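Side-chain contacts in leucine--tRNA ligase (PDB 5AH5), which probably joins L-leucine to tRNA(Leu) at the expense of ATP, as expected of an aminoacyl-tRNA synthetase of the first class: residues A166-D171 with D488-S493; Y153-P158 with R411-S416; T531-Y536 with E554-L559. All blocks are in the same frame, centred on the assembly; numbering follows the deposited sequence.

Contacts 1 and 3 are buried beside the leucyl-adenylate analogue, whereas contact 2 is only partly buried and reaches toward the bound tRNA. Their chemistry follows their place in the fold. Contact 3 is apolar and aromatic, inside the beta-alpha-beta unit of the catalytic core; contact 1 is a buried amide-carboxylate hydrogen bond at the start of helix 489-492; contact 2 combines a tyrosine-glutamine hydrogen bond with a water bridge. The three touch one another. Val169 of contact 1 packs on Tyr155 of contact 2, Tyr536 of contact 3 stacks on Trp415 of contact 2, and Glu167 of contact 1 hydrogen-bonds the Tyr536 hydroxyl.

Contact 1 (A166-D171 with D488-S493); sequences AEQVID and DTFVDS
At the edge of the Phe490 ring, in its plane, sits the amide nitrogen of Gln168, with NE2 3.7 Å from CD2. The Phe490 ring also meets that of Trp175, the planes inclined at about 55°. The Gln168 amide stands almost upright to the carboxylate of Asp488, the planes 84° apart, as the two side chains approach from opposite directions. Between them runs a nearly straight hydrogen bond from Gln168 NE2 to Asp488 OD1 (2.9 Å). The acceptor lies close to the amide plane, while the donor comes in on the syn side of OD1 and somewhat out of the carboxylate plane. Asp488 has its CG anti to the backbone N (chi1 -166°), which turns the carboxylate back to the start of the helix; Asp488 OD2 accepts from Phe490 N at 3.1 Å, the N-H arriving from above the carboxylate plane. The same OD2 takes a hydrogen from a water at 2.8 Å, and that water also gives a weak bond to Gln168 OE1. Arg419 forms a salt bridge with OD1, so the buried carboxylate is held by cation, amide, backbone and water together; the arginine would probably favour its charged form. Gln168 OE1 is in turn held by Ala165 N. The arrangement is an aspartate N-cap on the short helix 489-492, which leads to Ser493 in the pocket of the leucyl-adenylate analogue.

Contact 2 (Y153-P158 with R411-S416); sequences YVYWDP and RLQNWS. With nucleotides of chain D.
Val154 and Ser416 bring their CA atoms to 7.4 Å, yet strands 153-157 and 415-419 do not pair directly here: each is hydrogen-bonded antiparallel to strand 182-191 of one large, curled antiparallel sheet. Residues 411-414 are the link into that sheet from strand 404-410, which pairs with strand 224-234, consistent with a return connection from the editing domain. A water bridges the strands, accepting from Tyr155 N at 2.8 Å and hydrogen-bonding Ser416 OG. Beside it the CG1 methyl of Val154 rests against Ser416 OG (3.7 Å), with Phe190 and Val163 packing on both residues. Farther out, Gln413 runs fully extended (chi2 180°) and crosses Tyr155 at about a right angle. Its NE2 donates to Tyr155 OH at 3.2 Å, nearly straight and close to the amide plane. The amide lies at the ring edge, in the ring plane, and the two planes are only 21° apart; Gln413 OE1 comes to 3.4 Å from Tyr155 CE2. At the near end of the link Arg411 turns away to the tRNA, one amino group, NH1, bonded to the Trp221 carbonyl. Its guanidinium meets the backbone between two nucleotides: NE donates to O3' of C80 of chain D (2.9 Å), and NH2 to the phosphate oxygen OP1 of A81 of chain D (3.0 Å).

Contact 3 (T531-Y536 with E554-L559); sequences TLHLIY and EPFVEL. With LSS (5'-O-(L-leucylsulfamoyl)adenosine), chain I.
His533 and Phe556 cross at about a right angle, NE2 lying 4.0 Å from CZ, with the rings oblique at 51°. Alongside them Leu534 reaches toward Leu559 tip to tip, its CD1 3.9 Å from Leu559 CD2, while its other methyl, CD2, approaches the Phe556 ring obliquely, 4.3 Å from CE2. The imidazole also lines the ligand pocket. A chi1 of 158° sets the His533 CG opposite the backbone N, which lays one ring face beneath the leucyl side chain of the adenylate analogue. Methyl C11 lies 3.6 Å above that face, toward the rim, and C10 touches His533 CB at 3.5 Å. In the second shell, Tyr523 ties the two aromatics together: its hydroxyl is hydrogen-bonded to His533 NE2, which would restrain the turn of the imidazole, and its ring stacks on Phe556. Pro555 CB sits over the centre of one face of Phe556, and Phe497 meets that ring edge-to-face. All of this joins helix 533-546 to strand 556-560, an outermost strand of the parallel sheet, in the beta-alpha-beta unit that begins with strand 520-524 in the class-I Rossmann fold; helix 212-222 packs on Leu559 through Val214.

Contact 1 (A166-D171 with D488-S493)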
loop_
_atom_site.group_PDB
_atom_site.type_symbol
_atom_site.label_atom_id
_atom_site.label_comp_id
_atom_site.label_asym_id
_atom_site.label_seq_id
_atom_site.Cartn_x
_atom_site.Cartn_y
_atom_site.Cartn_z
ATOM N N ALA B 166 -4.245 3.140 18.192
ATOM C CA ALA B 166 -5.656 3.143 17.797
ATOM C C ALA B 166 -5.830 2.381 16.464
ATOM O O ALA B 166 -6.852 1.731 16.250
ATOM C CB ALA B 166 -6.177 4.562 17.684
ATOM N N GLU B 167 -4.813 2.389 15.602
ATOM C CA GLU B 167 -4.946 1.778 14.256
ATOM C C GLU B 167 -4.863 0.302 14.360
ATOM O O GLU B 167 -5.342 -0.388 13.435
ATOM C CB GLU B 167 -3.863 2.294 13.303
ATOM C CG GLU B 167 -3.942 3.773 12.951
ATOM C CD GLU B 167 -3.739 4.765 14.059
ATOM O OE1 GLU B 167 -2.924 4.497 15.022
ATOM O OE2 GLU B 167 -4.391 5.850 13.949
ATOM N N GLN B 168 -4.318 -0.221 15.500
ATOM C CA GLN B 168 -4.193 -1.651 15.722
ATOM C C GLN B 168 -5.350 -2.236 16.539
ATOM O O GLN B 168 -5.309 -3.377 16.985
ATOM C CB GLN B 168 -2.843 -1.974 16.393
ATOM C CG GLN B 168 -1.602 -1.692 15.553
ATOM C CD GLN B 168 -0.337 -1.622 16.439
ATOM O OE1 GLN B 168 -0.280 -0.825 17.367
ATOM N NE2 GLN B 168 0.658 -2.417 16.129
ATOM N N VAL B 169 -6.391 -1.459 16.673
ATOM C CA VAL B 169 -7.630 -1.905 17.257
ATOM C C VAL B 169 -8.626 -2.021 16.103
ATOM O O VAL B 169 -8.959 -1.027 15.466
ATOM C CB VAL B 169 -8.134 -0.848 18.250
ATOM C CG1 VAL B 169 -9.548 -1.188 18.711
ATOM C CG2 VAL B 169 -7.166 -0.752 19.433
ATOM N N ILE B 170 -9.071 -3.236 15.813
ATOM C CA ILE B 170 -9.979 -3.452 14.677
ATOM C C ILE B 170 -11.225 -4.198 15.197
ATOM O O ILE B 170 -11.097 -5.322 15.713
ATOM C CB ILE B 170 -9.258 -4.229 13.532
ATOM C CG1 ILE B 170 -8.148 -3.370 12.926
ATOM C CG2 ILE B 170 -10.232 -4.621 12.431
ATOM C CD1 ILE B 170 -7.075 -4.194 12.238
ATOM N N ASP B 171 -12.395 -3.560 15.076
ATOM C CA ASP B 171 -13.697 -4.125 15.537
ATOM C C ASP B 171 -13.631 -4.370 17.073
ATOM O O ASP B 171 -14.008 -5.440 17.578
ATOM C CB ASP B 171 -14.056 -5.408 14.724
ATOM C CG ASP B 171 -15.517 -5.892 14.950
ATOM O OD1 ASP B 171 -16.406 -5.043 15.236
ATOM O OD2 ASP B 171 -15.769 -7.126 14.848
ATOM N N ASP B 488 6.913 0.101 18.495
ATOM C CA ASP B 488 6.033 -0.687 17.587
ATOM C C ASP B 488 6.610 -0.914 16.164
ATOM O O ASP B 488 7.295 -0.047 15.651
ATOM C CB ASP B 488 4.695 -0.031 17.474
ATOM C CG ASP B 488 3.650 -0.987 16.844
ATOM O OD1 ASP B 488 3.211 -1.998 17.518
ATOM O OD2 ASP B 488 3.303 -0.705 15.655
ATOM N N THR B 489 6.377 -2.108 15.615
ATOM C CA THR B 489 6.751 -2.490 14.237
ATOM C C THR B 489 6.383 -1.438 13.150
ATOM O O THR B 489 7.133 -1.247 12.207
ATOM C CB THR B 489 6.183 -3.856 13.841
ATOM O OG1 THR B 489 6.610 -4.187 12.524
ATOM C CG2 THR B 489 4.653 -3.937 13.895
ATOM N N PHE B 490 5.302 -0.687 13.348
ATOM C CA PHE B 490 4.939 0.330 12.376
ATOM C C PHE B 490 5.802 1.586 12.397
ATOM O O PHE B 490 5.796 2.373 11.418
ATOM C CB PHE B 490 3.445 0.649 12.421
ATOM C CG PHE B 490 2.604 -0.499 11.959
ATOM C CD1 PHE B 490 2.468 -0.760 10.580
ATOM C CD2 PHE B 490 1.931 -1.308 12.862
ATOM C CE1 PHE B 490 1.643 -1.771 10.144
ATOM C CE2 PHE B 490 1.151 -2.368 12.431
ATOM C CZ PHE B 490 1.019 -2.607 11.056
ATOM N N VAL B 491 6.627 1.726 13.430
ATOM C CA VAL B 491 7.676 2.758 13.404
ATOM C C VAL B 491 8.710 2.305 12.409
ATOM O O VAL B 491 9.040 3.071 11.552
ATOM C CB VAL B 491 8.336 3.067 14.811
ATOM C CG1 VAL B 491 9.400 4.171 14.698
ATOM C CG2 VAL B 491 7.264 3.560 15.768
ATOM N N ASP B 492 9.173 1.051 12.474
ATOM C CA ASP B 492 10.192 0.575 11.566
ATOM C C ASP B 492 9.743 0.807 10.085
ATOM O O ASP B 492 10.480 1.305 9.243
ATOM C CB ASP B 492 10.430 -0.911 11.702
ATOM C CG ASP B 492 10.767 -1.396 13.170
ATOM O OD1 ASP B 492 10.637 -0.663 14.178
ATOM O OD2 ASP B 492 11.094 -2.582 13.255
ATOM N N SER B 493 8.536 0.372 9.797
ATOM C CA SER B 493 8.056 0.325 8.459
ATOM C C SER B 493 7.530 1.675 7.989
ATOM O O SER B 493 7.127 1.759 6.872
ATOM C CB SER B 493 7.001 -0.802 8.342
ATOM O OG SER B 493 5.897 -0.617 9.197
HETATM O O HOH W 1 1.456 1.410 15.751
#

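Contact 2 (Y153-P158 with R411-S416)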
loop_
_atom_site.group_PDB
_atom_site.type_symbol
_atom_site.label_atom_id
_atom_site.label_comp_id
_atom_site.label_asym_id
_atom_site.label_seq_id
_atom_site.Cartn_x
_atom_site.Cartn_y
_atom_site.Cartn_z
ATOM N N TYR B 153 -4.899 8.035 28.469
ATOM C CA TYR B 153 -5.584 6.797 28.106
ATOM C C TYR B 153 -5.060 6.216 26.781
ATOM O O TYR B 153 -4.890 6.932 25.805
ATOM C CB TYR B 153 -7.100 6.987 28.088
ATOM C CG TYR B 153 -7.657 7.034 29.502
ATOM C CD1 TYR B 153 -7.867 5.850 30.231
ATOM C CD2 TYR B 153 -7.941 8.266 30.135
ATOM C CE1 TYR B 153 -8.378 5.886 31.538
ATOM C CE2 TYR B 153 -8.442 8.311 31.440
ATOM C CZ TYR B 153 -8.665 7.119 32.134
ATOM O OH TYR B 153 -9.143 7.155 33.428
ATOM N N VAL B 154 -4.805 4.922 26.796
ATOM C CA VAL B 154 -4.315 4.191 25.611
ATOM C C VAL B 154 -4.991 2.860 25.572
ATOM O O VAL B 154 -5.522 2.411 26.590
ATOM C CB VAL B 154 -2.780 3.954 25.634
ATOM C CG1 VAL B 154 -2.031 5.281 25.623
ATOM C CG2 VAL B 154 -2.348 3.087 26.791
ATOM N N TYR B 155 -5.000 2.241 24.396
ATOM C CA TYR B 155 -5.537 0.903 24.258
ATOM C C TYR B 155 -4.593 -0.119 24.817
ATOM O O TYR B 155 -3.388 0.003 24.639
ATOM C CB TYR B 155 -5.817 0.590 22.782
ATOM C CG TYR B 155 -6.925 1.426 22.239
ATOM C CD1 TYR B 155 -8.256 1.070 22.448
ATOM C CD2 TYR B 155 -6.659 2.607 21.574
ATOM C CE1 TYR B 155 -9.285 1.832 21.939
ATOM C CE2 TYR B 155 -7.675 3.394 21.091
ATOM C CZ TYR B 155 -8.987 3.002 21.269
ATOM O OH TYR B 155 -9.990 3.794 20.786
ATOM N N TRP B 156 -5.140 -1.171 25.424
ATOM C CA TRP B 156 -4.373 -2.222 26.069
ATOM C C TRP B 156 -4.940 -3.541 25.623
ATOM O O TRP B 156 -6.131 -3.757 25.760
ATOM C CB TRP B 156 -4.493 -2.072 27.599
ATOM C CG TRP B 156 -3.972 -3.262 28.394
ATOM C CD1 TRP B 156 -4.719 -4.237 28.979
ATOM C CD2 TRP B 156 -2.589 -3.595 28.668
ATOM N NE1 TRP B 156 -3.899 -5.161 29.586
ATOM C CE2 TRP B 156 -2.593 -4.793 29.421
ATOM C CE3 TRP B 156 -1.354 -2.984 28.365
ATOM C CZ2 TRP B 156 -1.399 -5.406 29.876
ATOM C CZ3 TRP B 156 -0.175 -3.586 28.798
ATOM C CH2 TRP B 156 -0.201 -4.796 29.544
ATOM N N ASP B 157 -4.105 -4.406 25.077
ATOM C CA ASP B 157 -4.474 -5.766 24.714
ATOM C C ASP B 157 -4.007 -6.740 25.825
ATOM O O ASP B 157 -2.834 -6.953 25.984
ATOM C CB ASP B 157 -3.841 -6.118 23.363
ATOM C CG ASP B 157 -4.298 -7.445 22.782
ATOM O OD1 ASP B 157 -4.518 -8.413 23.533
ATOM O OD2 ASP B 157 -4.388 -7.527 21.528
ATOM N N PRO B 158 -4.953 -7.372 26.537
ATOM C CA PRO B 158 -4.604 -8.205 27.661
ATOM C C PRO B 158 -4.026 -9.518 27.210
ATOM O O PRO B 158 -3.309 -10.142 27.968
ATOM C CB PRO B 158 -5.958 -8.373 28.426
ATOM C CG PRO B 158 -7.013 -8.244 27.354
ATOM C CD PRO B 158 -6.427 -7.275 26.344
ATOM N N ARG B 411 -11.165 12.724 14.490
ATOM C CA ARG B 411 -11.250 11.359 15.045
ATOM C C ARG B 411 -9.864 10.721 15.345
ATOM O O ARG B 411 -9.739 9.895 16.243
ATOM C CB ARG B 411 -11.988 10.505 14.044
ATOM C CG ARG B 411 -12.187 9.057 14.384
ATOM C CD ARG B 411 -12.622 8.253 13.168
ATOM N NE ARG B 411 -12.548 6.834 13.497
ATOM C CZ ARG B 411 -11.423 6.124 13.657
ATOM N NH1 ARG B 411 -10.218 6.656 13.444
ATOM N NH2 ARG B 411 -11.516 4.851 14.009
ATOM N N LEU B 412 -8.894 11.033 14.494
ATOM C CA LEU B 412 -7.506 10.587 14.583
ATOM C C LEU B 412 -6.945 10.768 16.011
ATOM O O LEU B 412 -6.969 11.876 16.584
ATOM C CB LEU B 412 -6.683 11.440 13.606
ATOM C CG LEU B 412 -5.219 11.122 13.420
ATOM C CD1 LEU B 412 -5.074 9.739 12.848
ATOM C CD2 LEU B 412 -4.518 12.139 12.548
ATOM N N GLN B 413 -6.442 9.693 16.583
ATOM C CA GLN B 413 -5.757 9.799 17.895
ATOM C C GLN B 413 -4.231 9.885 17.689
ATOM O O GLN B 413 -3.664 9.314 16.733
ATOM C CB GLN B 413 -6.077 8.590 18.713
ATOM C CG GLN B 413 -7.565 8.403 18.899
ATOM C CD GLN B 413 -7.866 7.182 19.715
ATOM O OE1 GLN B 413 -7.014 6.721 20.477
ATOM N NE2 GLN B 413 -9.065 6.624 19.551
ATOM N N ASN B 414 -3.543 10.572 18.580
ATOM C CA ASN B 414 -2.092 10.519 18.533
ATOM C C ASN B 414 -1.605 9.088 18.684
ATOM O O ASN B 414 -2.271 8.235 19.279
ATOM C CB ASN B 414 -1.439 11.525 19.453
ATOM C CG ASN B 414 -1.324 12.909 18.805
ATOM O OD1 ASN B 414 -1.496 13.079 17.600
ATOM N ND2 ASN B 414 -0.971 13.889 19.592
ATOM N N TRP B 415 -0.483 8.827 18.026
ATOM C CA TRP B 415 0.017 7.485 17.768
ATOM C C TRP B 415 0.890 6.964 18.940
ATOM O O TRP B 415 2.035 7.415 19.081
ATOM C CB TRP B 415 0.871 7.629 16.529
ATOM C CG TRP B 415 1.498 6.385 15.986
ATOM C CD1 TRP B 415 1.196 5.120 16.296
ATOM C CD2 TRP B 415 2.516 6.342 15.009
ATOM N NE1 TRP B 415 2.004 4.256 15.580
ATOM C CE2 TRP B 415 2.818 5.001 14.778
ATOM C CE3 TRP B 415 3.208 7.321 14.298
ATOM C CZ2 TRP B 415 3.755 4.600 13.857
ATOM C CZ3 TRP B 415 4.168 6.926 13.383
ATOM C CH2 TRP B 415 4.426 5.559 13.172
ATOM N N SER B 416 0.365 6.013 19.723
ATOM C CA SER B 416 1.138 5.215 20.697
ATOM C C SER B 416 2.107 4.303 20.008
ATOM O O SER B 416 1.671 3.391 19.292
ATOM C CB SER B 416 0.283 4.210 21.482
ATOM O OG SER B 416 -0.726 4.849 22.148
ATOM P P C D 80 -13.262 1.337 9.797
ATOM O OP1 C D 80 -11.941 1.370 10.511
ATOM O OP2 C D 80 -14.202 0.229 10.011
ATOM O "O5'" C D 80 -14.046 2.641 10.230
ATOM C "C5'" C D 80 -13.380 3.855 10.480
ATOM C "C4'" C D 80 -14.399 4.928 10.744
ATOM O "O4'" C D 80 -15.291 5.081 9.606
ATOM C "C3'" C D 80 -15.354 4.684 11.901
ATOM O "O3'" C D 80 -14.689 4.920 13.140
ATOM C "C2'" C D 80 -16.432 5.704 11.580
ATOM O "O2'" C D 80 -16.001 7.021 11.817
ATOM C "C1'" C D 80 -16.584 5.486 10.070
ATOM N N1 C D 80 -17.587 4.434 9.748
ATOM C C2 C D 80 -18.942 4.739 9.897
ATOM O O2 C D 80 -19.263 5.885 10.245
ATOM N N3 C D 80 -19.867 3.782 9.646
ATOM C C4 C D 80 -19.478 2.544 9.339
ATOM N N4 C D 80 -20.420 1.628 9.112
ATOM C C5 C D 80 -18.100 2.187 9.251
ATOM C C6 C D 80 -17.199 3.158 9.440
ATOM P P A D 81 -14.998 4.019 14.442
ATOM O OP1 A D 81 -14.078 4.512 15.488
ATOM O OP2 A D 81 -14.994 2.595 14.089
ATOM O "O5'" A D 81 -16.478 4.453 14.837
ATOM C "C5'" A D 81 -16.692 5.845 15.127
ATOM C "C4'" A D 81 -18.152 6.173 15.299
ATOM O "O4'" A D 81 -18.834 6.157 14.020
ATOM C "C3'" A D 81 -18.999 5.246 16.174
ATOM O "O3'" A D 81 -18.659 5.477 17.540
ATOM C "C2'" A D 81 -20.393 5.680 15.744
ATOM O "O2'" A D 81 -20.801 6.893 16.354
ATOM C "C1'" A D 81 -20.193 5.816 14.230
ATOM N N9 A D 81 -20.444 4.540 13.580
ATOM C C8 A D 81 -19.569 3.520 13.299
ATOM N N7 A D 81 -20.139 2.462 12.776
ATOM C C5 A D 81 -21.484 2.805 12.720
ATOM C C6 A D 81 -22.618 2.115 12.255
ATOM N N6 A D 81 -22.575 0.884 11.740
ATOM N N1 A D 81 -23.813 2.736 12.351
ATOM C C2 A D 81 -23.855 3.975 12.862
ATOM N N3 A D 81 -22.859 4.728 13.326
ATOM C C4 A D 81 -21.687 4.077 13.225
HETATM O O HOH W 2 -3.553 3.538 22.400
#

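Contact 3 (T531-Y536 with E554-L559)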
loop_
_atom_site.group_PDB
_atom_site.type_symbol
_atom_site.label_atom_id
_atom_site.label_comp_id
_atom_site.label_asym_id
_atom_site.label_seq_id
_atom_site.Cartn_x
_atom_site.Cartn_y
_atom_site.Cartn_z
ATOM N N THR B 531 -5.195 2.039 6.757
ATOM C CA THR B 531 -5.090 2.911 7.924
ATOM C C THR B 531 -4.117 2.317 8.952
ATOM O O THR B 531 -4.271 2.603 10.132
ATOM C CB THR B 531 -6.433 3.204 8.589
ATOM O OG1 THR B 531 -6.982 1.982 9.035
ATOM C CG2 THR B 531 -7.378 3.904 7.619
ATOM N N LEU B 532 -3.128 1.532 8.485
ATOM C CA LEU B 532 -1.896 1.236 9.244
ATOM C C LEU B 532 -0.706 1.856 8.516
ATOM O O LEU B 532 -0.530 3.029 8.603
ATOM C CB LEU B 532 -1.725 -0.273 9.487
ATOM C CG LEU B 532 -2.742 -0.846 10.502
ATOM C CD1 LEU B 532 -3.114 -2.278 10.237
ATOM C CD2 LEU B 532 -2.246 -0.714 11.918
ATOM N N HIS B 533 0.098 1.085 7.794
ATOM C CA HIS B 533 1.352 1.562 7.239
ATOM C C HIS B 533 1.168 2.738 6.250
ATOM O O HIS B 533 1.981 3.675 6.247
ATOM C CB HIS B 533 2.119 0.396 6.637
ATOM C CG HIS B 533 3.140 0.780 5.591
ATOM N ND1 HIS B 533 4.343 1.369 5.903
ATOM C CD2 HIS B 533 3.174 0.557 4.245
ATOM C CE1 HIS B 533 5.050 1.548 4.793
ATOM N NE2 HIS B 533 4.354 1.088 3.769
ATOM N N LEU B 534 0.065 2.753 5.478
ATOM C CA LEU B 534 -0.167 3.813 4.492
ATOM C C LEU B 534 -0.546 5.114 5.164
ATOM O O LEU B 534 -0.368 6.153 4.582
ATOM C CB LEU B 534 -1.260 3.372 3.452
ATOM C CG LEU B 534 -0.867 2.176 2.557
ATOM C CD1 LEU B 534 -2.002 1.570 1.739
ATOM C CD2 LEU B 534 0.319 2.566 1.655
ATOM N N ILE B 535 -1.090 5.107 6.387
ATOM C CA ILE B 535 -1.203 6.386 7.115
ATOM C C ILE B 535 0.144 6.771 7.690
ATOM O O ILE B 535 0.586 7.878 7.522
ATOM C CB ILE B 535 -2.146 6.302 8.311
ATOM C CG1 ILE B 535 -3.579 6.250 7.830
ATOM C CG2 ILE B 535 -1.977 7.534 9.226
ATOM C CD1 ILE B 535 -4.139 7.589 7.406
ATOM N N TYR B 536 0.748 5.869 8.469
ATOM C CA TYR B 536 1.990 6.237 9.192
ATOM C C TYR B 536 3.149 6.710 8.270
ATOM O O TYR B 536 3.822 7.670 8.567
ATOM C CB TYR B 536 2.461 5.044 10.001
ATOM C CG TYR B 536 1.539 4.566 11.115
ATOM C CD1 TYR B 536 0.961 5.446 12.018
ATOM C CD2 TYR B 536 1.268 3.242 11.252
ATOM C CE1 TYR B 536 0.100 4.988 13.034
ATOM C CE2 TYR B 536 0.473 2.754 12.288
ATOM C CZ TYR B 536 -0.110 3.623 13.167
ATOM O OH TYR B 536 -0.900 3.074 14.125
ATOM N N GLU B 554 5.434 13.227 -0.114
ATOM C CA GLU B 554 4.579 12.044 -0.223
ATOM C C GLU B 554 5.444 10.921 -0.638
ATOM O O GLU B 554 6.229 11.110 -1.540
ATOM C CB GLU B 554 3.451 12.205 -1.269
ATOM C CG GLU B 554 2.319 13.063 -0.747
ATOM C CD GLU B 554 1.390 12.359 0.247
ATOM O OE1 GLU B 554 1.332 11.097 0.330
ATOM O OE2 GLU B 554 0.668 13.092 0.937
ATOM N N PRO B 555 5.325 9.752 0.032
ATOM C CA PRO B 555 6.266 8.676 -0.225
ATOM C C PRO B 555 6.072 7.938 -1.509
ATOM O O PRO B 555 7.046 7.388 -2.015
ATOM C CB PRO B 555 5.980 7.693 0.937
ATOM C CG PRO B 555 4.576 8.010 1.336
ATOM C CD PRO B 555 4.509 9.476 1.209
ATOM N N PHE B 556 4.812 7.783 -1.946
ATOM C CA PHE B 556 4.494 6.828 -3.008
ATOM C C PHE B 556 3.590 7.521 -4.084
ATOM O O PHE B 556 2.532 8.044 -3.771
ATOM C CB PHE B 556 3.800 5.582 -2.443
ATOM C CG PHE B 556 4.436 5.011 -1.173
ATOM C CD1 PHE B 556 5.700 4.467 -1.200
ATOM C CD2 PHE B 556 3.699 4.923 0.025
ATOM C CE1 PHE B 556 6.273 3.934 -0.023
ATOM C CE2 PHE B 556 4.250 4.357 1.176
ATOM C CZ PHE B 556 5.567 3.911 1.151
ATOM N N VAL B 557 4.061 7.591 -5.306
ATOM C CA VAL B 557 3.318 8.298 -6.362
ATOM C C VAL B 557 2.069 7.502 -6.759
ATOM O O VAL B 557 0.966 7.970 -6.601
ATOM C CB VAL B 557 4.201 8.619 -7.586
ATOM C CG1 VAL B 557 3.356 9.228 -8.751
ATOM C CG2 VAL B 557 5.256 9.616 -7.201
ATOM N N GLU B 558 2.295 6.298 -7.231
ATOM C CA GLU B 558 1.272 5.353 -7.644
ATOM C C GLU B 558 1.246 4.146 -6.646
ATOM O O GLU B 558 2.275 3.591 -6.382
ATOM C CB GLU B 558 1.633 4.897 -9.047
ATOM C CG GLU B 558 0.518 4.296 -9.857
ATOM C CD GLU B 558 -0.327 5.293 -10.638
ATOM O OE1 GLU B 558 0.287 6.177 -11.281
ATOM O OE2 GLU B 558 -1.587 5.140 -10.622
ATOM N N LEU B 559 0.082 3.858 -6.058
ATOM C CA LEU B 559 -0.197 2.704 -5.222
ATOM C C LEU B 559 -1.107 1.723 -5.946
ATOM O O LEU B 559 -2.178 2.058 -6.337
ATOM C CB LEU B 559 -0.880 3.139 -3.926
ATOM C CG LEU B 559 -1.476 2.086 -3.034
ATOM C CD1 LEU B 559 -0.321 1.359 -2.324
ATOM C CD2 LEU B 559 -2.344 2.678 -1.944
HETATM C C1 LSS I . 3.207 -6.889 5.840
HETATM N N1 LSS I . -2.727 -12.442 -1.215
HETATM O O1 LSS I . 2.021 -6.724 5.655
HETATM S S1 LSS I . 3.095 -9.257 5.166
HETATM C C2 LSS I . -2.222 -11.313 -1.708
HETATM N N2 LSS I . 3.819 -8.044 5.652
HETATM O O2 LSS I . -0.790 -7.627 1.249
HETATM N N3 LSS I . -1.279 -10.589 -1.068
HETATM O O3 LSS I . 1.488 -6.274 0.483
HETATM C C4 LSS I . -0.822 -11.037 0.125
HETATM N N4 LSS I . 5.372 -6.156 6.849
HETATM O O4 LSS I . 2.222 -9.463 0.898
HETATM C C5 LSS I . -1.375 -12.160 0.728
HETATM O O5 LSS I . 2.548 -8.945 3.699
HETATM C C6 LSS I . -2.362 -12.856 0.050
HETATM N N6 LSS I . -2.862 -13.989 0.608
HETATM C C7 LSS I . 4.801 -3.297 5.756
HETATM N N7 LSS I . -0.763 -12.330 1.928
HETATM C C8 LSS I . 0.115 -11.305 2.101
HETATM C C9 LSS I . 4.111 -4.599 5.339
HETATM N N9 LSS I . 0.089 -10.540 0.977
HETATM C CA LSS I . 4.029 -5.746 6.362
HETATM C C10 LSS I . 3.931 -2.589 6.806
HETATM C C11 LSS I . 5.073 -2.453 4.460
HETATM O O1A LSS I . 1.906 -9.738 5.884
HETATM C C21 LSS I . 0.823 -9.317 0.720
HETATM C C22 LSS I . 0.418 -8.216 1.636
HETATM C C23 LSS I . 1.604 -7.252 1.553
HETATM C C24 LSS I . 2.744 -8.226 1.338
HETATM C C25 LSS I . 3.443 -8.613 2.642
HETATM O O2A LSS I . 3.989 -10.372 4.940
#